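Local atomic coordinates of endonuclease 2 (Arabidopsis thaliana, PDB entry 4CXP), a protein that cuts RNA and single-stranded DNA, and less readily double-stranded DNA, into 5'-phosphorylated products with the help of three bound divalent metal ions. Residues Cys41-Arg46 with Leu115-His120; Ser55-Ile60 with Lys81-Ala86. All coordinates share one frame; numbering follows the deposited sequence.

Contact 1: residues Cys41-Arg46 with Leu115-His120. With ZN (zinc ion), chain E; SO4 (sulfate ion), chain K.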
loop_
_atom_site.group_PDB
_atom_site.type_symbol
_atom_site.label_atom_id
_atom_site.label_comp_id
_atom_site.label_asym_id
_atom_site.label_seq_id
_atom_site.Cartn_x
_atom_site.Cartn_y
_atom_site.Cartn_z
ATOM N N CYS A 41 -6.197 4.958 -8.576
ATOM C CA CYS A 41 -5.143 4.521 -7.640
ATOM C C CYS A 41 -4.355 3.301 -8.120
ATOM O O CYS A 41 -3.426 2.907 -7.432
ATOM C CB CYS A 41 -5.654 4.375 -6.191
ATOM S SG CYS A 41 -5.790 6.010 -5.422
ATOM N N LEU A 42 -4.642 2.798 -9.320
ATOM C CA LEU A 42 -3.796 1.812 -10.014
ATOM C C LEU A 42 -3.032 2.409 -11.202
ATOM O O LEU A 42 -2.262 1.703 -11.852
ATOM C CB LEU A 42 -4.604 0.582 -10.467
ATOM C CG LEU A 42 -3.984 -0.795 -10.225
ATOM C CD1 LEU A 42 -3.709 -1.101 -8.778
ATOM C CD2 LEU A 42 -4.896 -1.854 -10.819
ATOM N N TRP A 43 -3.189 3.704 -11.452
ATOM C CA TRP A 43 -2.502 4.336 -12.571
ATOM C C TRP A 43 -1.005 4.073 -12.524
ATOM O O TRP A 43 -0.401 3.762 -13.543
ATOM C CB TRP A 43 -2.778 5.846 -12.588
ATOM C CG TRP A 43 -1.972 6.589 -13.593
ATOM C CD1 TRP A 43 -2.274 6.790 -14.906
ATOM C CD2 TRP A 43 -0.713 7.238 -13.367
ATOM N NE1 TRP A 43 -1.282 7.507 -15.517
ATOM C CE2 TRP A 43 -0.313 7.803 -14.595
ATOM C CE3 TRP A 43 0.105 7.406 -12.248
ATOM C CZ2 TRP A 43 0.867 8.503 -14.740
ATOM C CZ3 TRP A 43 1.296 8.082 -12.397
ATOM C CH2 TRP A 43 1.659 8.637 -13.633
ATOM N N ALA A 44 -0.397 4.133 -11.345
ATOM C CA ALA A 44 1.040 3.940 -11.286
ATOM C C ALA A 44 1.450 2.566 -11.812
ATOM O O ALA A 44 2.499 2.406 -12.425
ATOM C CB ALA A 44 1.568 4.144 -9.884
ATOM N N ASP A 45 0.645 1.544 -11.538
ATOM C CA ASP A 45 0.974 0.222 -12.069
ATOM C C ASP A 45 0.939 0.191 -13.601
ATOM O O ASP A 45 1.685 -0.575 -14.199
ATOM C CB ASP A 45 0.039 -0.855 -11.521
ATOM C CG ASP A 45 0.439 -1.399 -10.188
ATOM O OD1 ASP A 45 1.508 -1.094 -9.652
ATOM O OD2 ASP A 45 -0.389 -2.168 -9.667
ATOM N N ARG A 46 0.121 1.048 -14.204
ATOM C CA ARG A 46 -0.053 1.088 -15.655
ATOM C C ARG A 46 0.997 1.916 -16.381
ATOM O O ARG A 46 0.942 2.023 -17.587
ATOM C CB ARG A 46 -1.447 1.605 -16.003
ATOM C CG ARG A 46 -2.547 0.647 -15.604
ATOM C CD ARG A 46 -3.860 1.029 -16.260
ATOM N NE ARG A 46 -4.360 2.313 -15.779
ATOM C CZ ARG A 46 -4.300 3.461 -16.451
ATOM N NH1 ARG A 46 -3.763 3.520 -17.676
ATOM N NH2 ARG A 46 -4.800 4.548 -15.892
ATOM N N LEU A 115 0.389 13.254 -7.329
ATOM C CA LEU A 115 -0.729 12.803 -6.498
ATOM C C LEU A 115 -0.998 11.317 -6.714
ATOM O O LEU A 115 -1.204 10.567 -5.754
ATOM C CB LEU A 115 -1.979 13.638 -6.812
ATOM C CG LEU A 115 -3.242 13.175 -6.091
ATOM C CD1 LEU A 115 -3.111 13.245 -4.561
ATOM C CD2 LEU A 115 -4.432 13.980 -6.590
ATOM N N LEU A 116 -1.030 10.891 -7.969
ATOM C CA LEU A 116 -1.341 9.506 -8.275
ATOM C C LEU A 116 -0.236 8.565 -7.818
ATOM O O LEU A 116 -0.513 7.455 -7.355
ATOM C CB LEU A 116 -1.644 9.345 -9.768
ATOM C CG LEU A 116 -2.832 10.163 -10.288
ATOM C CD1 LEU A 116 -3.052 9.862 -11.751
ATOM C CD2 LEU A 116 -4.110 9.906 -9.485
ATOM N N PHE A 117 1.008 9.000 -7.938
ATOM C CA PHE A 117 2.124 8.215 -7.438
ATOM C C PHE A 117 2.095 8.127 -5.909
ATOM O O PHE A 117 2.225 7.047 -5.359
ATOM C CB PHE A 117 3.465 8.814 -7.887
ATOM C CG PHE A 117 3.903 8.449 -9.285
ATOM C CD1 PHE A 117 3.968 7.125 -9.699
ATOM C CD2 PHE A 117 4.327 9.440 -10.172
ATOM C CE1 PHE A 117 4.445 6.792 -10.951
ATOM C CE2 PHE A 117 4.802 9.111 -11.426
ATOM C CZ PHE A 117 4.864 7.793 -11.820
ATOM N N VAL A 118 1.925 9.244 -5.208
ATOM C CA VAL A 118 1.980 9.141 -3.780
ATOM C C VAL A 118 0.797 8.299 -3.251
ATOM O O VAL A 118 0.963 7.554 -2.284
ATOM C CB VAL A 118 2.146 10.531 -3.154
ATOM C CG1 VAL A 118 0.816 11.234 -3.023
ATOM C CG2 VAL A 118 2.857 10.415 -1.832
ATOM N N SER A 119 -0.364 8.389 -3.892
ATOM C CA SER A 119 -1.518 7.629 -3.466
ATOM C C SER A 119 -1.265 6.133 -3.626
ATOM O O SER A 119 -1.534 5.343 -2.726
ATOM C CB SER A 119 -2.749 8.076 -4.247
ATOM O OG SER A 119 -3.057 9.434 -3.934
ATOM N N HIS A 120 -0.750 5.739 -4.773
ATOM C CA HIS A 120 -0.448 4.340 -5.020
ATOM C C HIS A 120 0.685 3.846 -4.116
ATOM O O HIS A 120 0.588 2.767 -3.534
ATOM C CB HIS A 120 -0.046 4.147 -6.490
ATOM C CG HIS A 120 0.178 2.725 -6.860
ATOM N ND1 HIS A 120 -0.828 1.915 -7.327
ATOM C CD2 HIS A 120 1.297 1.966 -6.851
ATOM C CE1 HIS A 120 -0.336 0.711 -7.571
ATOM N NE2 HIS A 120 0.956 0.717 -7.303
HETATM ZN ZN ZN E . 2.338 -0.978 -7.410
HETATM S S SO4 K . -2.674 7.077 -19.067
HETATM O O1 SO4 K . -2.366 5.788 -18.436
HETATM O O2 SO4 K . -2.117 7.071 -20.438
HETATM O O3 SO4 K . -2.087 8.190 -18.304
HETATM O O4 SO4 K . -4.140 7.256 -19.137
HETATM O O HOH W 1 -1.801 5.614 -9.129
#

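Contact 2: residues Ser55-Ile60 with Lys81-Ala86. With ZN (zinc ion), chain E; NAG (2-acetamido-2-deoxy-beta-D-glucopyranose), chain B; NAG (2-acetamido-2-deoxy-beta-D-glucopyranose), chain C.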
loop_
_atom_site.group_PDB
_atom_site.type_symbol
_atom_site.label_atom_id
_atom_site.label_comp_id
_atom_site.label_asym_id
_atom_site.label_seq_id
_atom_site.Cartn_x
_atom_site.Cartn_y
_atom_site.Cartn_z
ATOM N N SER A 55 9.489 1.432 -12.152
ATOM C CA SER A 55 9.169 0.073 -11.718
ATOM C C SER A 55 9.740 -0.260 -10.323
ATOM O O SER A 55 9.015 -0.790 -9.492
ATOM C CB SER A 55 9.544 -0.953 -12.802
ATOM O OG SER A 55 8.478 -1.142 -13.739
ATOM N N PRO A 56 11.002 0.105 -10.029
ATOM C CA PRO A 56 11.558 -0.217 -8.692
ATOM C C PRO A 56 10.947 0.607 -7.559
ATOM O O PRO A 56 11.155 0.294 -6.386
ATOM C CB PRO A 56 13.051 0.086 -8.835
ATOM C CG PRO A 56 13.285 -0.086 -10.318
ATOM C CD PRO A 56 12.072 0.549 -10.944
ATOM N N LEU A 57 10.189 1.649 -7.900
ATOM C CA LEU A 57 9.604 2.530 -6.908
ATOM C C LEU A 57 8.402 1.933 -6.204
ATOM O O LEU A 57 7.876 2.557 -5.286
ATOM C CB LEU A 57 9.213 3.867 -7.561
ATOM C CG LEU A 57 10.349 4.614 -8.266
ATOM C CD1 LEU A 57 9.822 5.943 -8.786
ATOM C CD2 LEU A 57 11.582 4.823 -7.393
ATOM N N HIS A 58 7.957 0.738 -6.606
ATOM C CA HIS A 58 6.791 0.117 -5.977
ATOM C C HIS A 58 7.138 -0.707 -4.749
ATOM O O HIS A 58 6.230 -1.120 -4.026
ATOM C CB HIS A 58 6.043 -0.768 -6.974
ATOM C CG HIS A 58 5.413 0.007 -8.083
ATOM N ND1 HIS A 58 4.055 0.094 -8.253
ATOM C CD2 HIS A 58 5.980 0.781 -9.040
ATOM C CE1 HIS A 58 3.817 0.890 -9.285
ATOM N NE2 HIS A 58 4.966 1.321 -9.780
ATOM N N TYR A 59 8.419 -0.973 -4.484
ATOM C CA TYR A 59 8.774 -1.920 -3.441
ATOM C C TYR A 59 10.117 -1.566 -2.824
ATOM O O TYR A 59 10.794 -0.614 -3.238
ATOM C CB TYR A 59 8.746 -3.366 -4.009
ATOM C CG TYR A 59 9.686 -3.535 -5.178
ATOM C CD1 TYR A 59 11.052 -3.770 -4.987
ATOM C CD2 TYR A 59 9.229 -3.416 -6.480
ATOM C CE1 TYR A 59 11.908 -3.890 -6.070
ATOM C CE2 TYR A 59 10.087 -3.527 -7.552
ATOM C CZ TYR A 59 11.426 -3.767 -7.347
ATOM O OH TYR A 59 12.270 -3.866 -8.428
ATOM N N ILE A 60 10.490 -2.360 -1.815
ATOM C CA ILE A 60 11.803 -2.347 -1.174
ATOM C C ILE A 60 12.259 -3.795 -1.092
ATOM O O ILE A 60 11.515 -4.647 -0.612
ATOM C CB ILE A 60 11.763 -1.762 0.246
ATOM C CG1 ILE A 60 11.364 -0.299 0.209
ATOM C CG2 ILE A 60 13.101 -1.922 0.921
ATOM C CD1 ILE A 60 10.899 0.278 1.518
ATOM N N LYS A 81 20.721 5.013 -4.787
ATOM C CA LYS A 81 20.056 5.295 -3.520
ATOM C C LYS A 81 18.809 6.116 -3.739
ATOM O O LYS A 81 18.772 7.011 -4.582
ATOM C CB LYS A 81 20.988 6.072 -2.596
ATOM N N GLY A 82 17.772 5.787 -2.982
ATOM C CA GLY A 82 16.501 6.495 -3.077
ATOM C C GLY A 82 15.474 5.824 -3.959
ATOM O O GLY A 82 14.302 6.157 -3.891
ATOM N N ARG A 83 15.895 4.864 -4.772
ATOM C CA ARG A 83 14.997 4.303 -5.761
ATOM C C ARG A 83 14.284 3.058 -5.221
ATOM O O ARG A 83 14.558 1.923 -5.598
ATOM C CB ARG A 83 15.713 4.086 -7.083
ATOM C CG ARG A 83 16.348 5.397 -7.585
ATOM C CD ARG A 83 16.489 5.450 -9.078
ATOM N NE ARG A 83 15.193 5.476 -9.734
ATOM C CZ ARG A 83 14.438 6.562 -9.914
ATOM N NH1 ARG A 83 14.823 7.757 -9.502
ATOM N NH2 ARG A 83 13.295 6.454 -10.560
ATOM N N CYS A 84 13.337 3.340 -4.335
ATOM C CA CYS A 84 12.474 2.349 -3.719
ATOM C C CYS A 84 11.189 3.072 -3.308
ATOM O O CYS A 84 11.103 4.294 -3.412
ATOM C CB CYS A 84 13.150 1.691 -2.512
ATOM S SG CYS A 84 13.056 2.618 -0.953
ATOM N N VAL A 85 10.196 2.340 -2.820
ATOM C CA VAL A 85 8.917 2.971 -2.515
ATOM C C VAL A 85 9.022 4.049 -1.431
ATOM O O VAL A 85 8.287 5.029 -1.487
ATOM C CB VAL A 85 7.837 1.897 -2.221
ATOM C CG1 VAL A 85 8.079 1.123 -0.938
ATOM C CG2 VAL A 85 6.453 2.491 -2.257
ATOM N N ALA A 86 9.884 3.867 -0.428
ATOM C CA ALA A 86 10.078 4.926 0.568
ATOM C C ALA A 86 10.636 6.202 -0.072
ATOM O O ALA A 86 10.163 7.304 0.188
ATOM C CB ALA A 86 10.977 4.465 1.717
HETATM ZN ZN ZN E . 2.338 -0.978 -7.410
HETATM C C1 NAG B . 10.826 11.727 -8.549
HETATM C C2 NAG B . 11.508 10.413 -9.035
HETATM C C3 NAG B . 12.184 10.672 -10.374
HETATM C C4 NAG B . 11.170 11.264 -11.353
HETATM C C5 NAG B . 10.386 12.418 -10.725
HETATM C C6 NAG B . 9.200 12.838 -11.571
HETATM C C7 NAG B . 12.145 9.025 -7.102
HETATM C C8 NAG B . 13.239 8.542 -6.210
HETATM N N2 NAG B . 12.479 9.855 -8.096
HETATM O O3 NAG B . 12.780 9.461 -10.860
HETATM O O4 NAG B . 11.776 11.828 -12.501
HETATM O O5 NAG B . 9.856 12.102 -9.453
HETATM O O6 NAG B . 8.373 11.712 -11.799
HETATM O O7 NAG B . 10.971 8.678 -6.914
HETATM C C1 NAG C . 12.042 10.970 -13.578
HETATM C C2 NAG C . 12.098 11.814 -14.859
HETATM C C3 NAG C . 12.466 10.943 -16.046
HETATM C C4 NAG C . 13.741 10.171 -15.754
HETATM C C5 NAG C . 13.645 9.460 -14.404
HETATM C C6 NAG C . 14.949 8.788 -14.009
HETATM C C7 NAG C . 10.671 13.796 -14.830
HETATM C C8 NAG C . 9.362 14.413 -15.227
HETATM N N2 NAG C . 10.850 12.516 -15.145
HETATM O O3 NAG C . 12.613 11.742 -17.203
HETATM O O4 NAG C . 13.888 9.222 -16.804
HETATM O O5 NAG C . 13.313 10.378 -13.386
HETATM O O6 NAG C . 14.843 8.248 -12.712
HETATM O O7 NAG C . 11.511 14.466 -14.232
HETATM O O HOH W 2 13.627 -0.711 -5.348
#

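Contact 1: residues Cys41-Arg46 with Leu115-His120
D45 and H120 meet at a zinc ion, one site of the trinuclear metal cluster on which nucleases of the S1/P1 family are built. The ion takes D45 OD1 at 2.4 Å and H120 NE2 at 2.2 Å, and H58 and D124 are further ligands. The carboxylate stands at 73° to the imidazole, so the two ligands come to the metal crosswise. At the other ring nitrogen, H120 ND1 donates to C41 O at 2.8 Å, with N-H...O at 169° and the oxygen lying in the ring plane. With NE2 on zinc and ND1 on C41 O, the ring's rotation about its CB-CG bond is fixed from both nitrogens, and the carbonyl probably makes NE2 a stronger ligand. A44 CB packs on one face of the same ring, 3.9 Å from its centroid, a CH-pi contact; the stacked ring of H6 is another neighbour. Further out the loop lies along helix 111-124 through W43. With CG anti to the backbone N (chi1 173°), the indole swings out to set its six-membered edge into the face of F117, a T-shaped pair, while L116 CD1 sits over the five-membered ring. W43 NE1 donates to sulfate O3 at 3.0 Å; the ion, probably from the crystallisation liquor, is also reached by R46 NH1 in the conformer given. Were W43 replaced by a leucine, the F117 face would probably lose its edge partner and the sulfate its NE1 donor. Between the backbones, a water accepts from A44 N at 3.0 Å and donates to L116 O at 2.9 Å.

Contact 2: residues Ser55-Ile60 with Lys81-Ala86
Backbone-led packing joins P56-I60, the end of a 3-10 segment and the start of strand 60-62, to the first turn of helix 85-96, on the side of the fold next to the zinc site. One direct hydrogen bond crosses it: V85 N, in the first turn of the helix, donates to Y59 O at 3.0 Å, arriving well above the carbonyl plane. The same turn is pressed close to L57 O, which takes a CA-H...O contact from V85 CA at 3.0 Å. V85 keeps CG1 between its backbone N and carbonyl carbon (chi1 68°), which turns that methyl onto I60 and leaves CG2 beside L57 O. I60 CG1 also lies 3.6 Å from C84 SG, in the conformer given, which belongs to the disulfide with C74. A water lies within hydrogen-bonding distance of both P56 O and R83 O. At the other end R83 runs out to the glycan on N91. L57 CD2 lies over one face of its guanidinium, toward the rim, and O6 of the second N-acetylglucosamine over the opposite face. R83 NH1 and NH2 both donate in plane to O3 of the first sugar, at 3.0 and 3.1 Å, a forked pair of bonds to one oxygen that, with NH2 also bonded to W53 O, sets the rotation of the group. H58, its CB directed away from the 81-86 segment, gives ND1 to the zinc ion at 2.2 Å. Helix 111-124 adds F121 against L57 and V85, helix 206-221 packs on I60 and A86, and strand 131-133 runs parallel to the strand that I60 begins.

From the N terminus, the chain leaves helix 19-28 and enters a long loop that carries first 41-46 and then 55-60, before strand 60-62. Contact 2 closes first, when the start of helix 85-96 returns to 55-60. Contact 1 closes later, when helix 111-124 reaches back to 41-46. The shorter loop is thus nested within the longer, and no crossing occurs. The two loop segments, 41-46 and 55-60, are each tied to one of two consecutive helices. The contacts touch where H58 of contact 2 meets D45 and H120 of contact 1: two ligands from one loop and a third from a helix some sixty residues further on, all on one zinc ion.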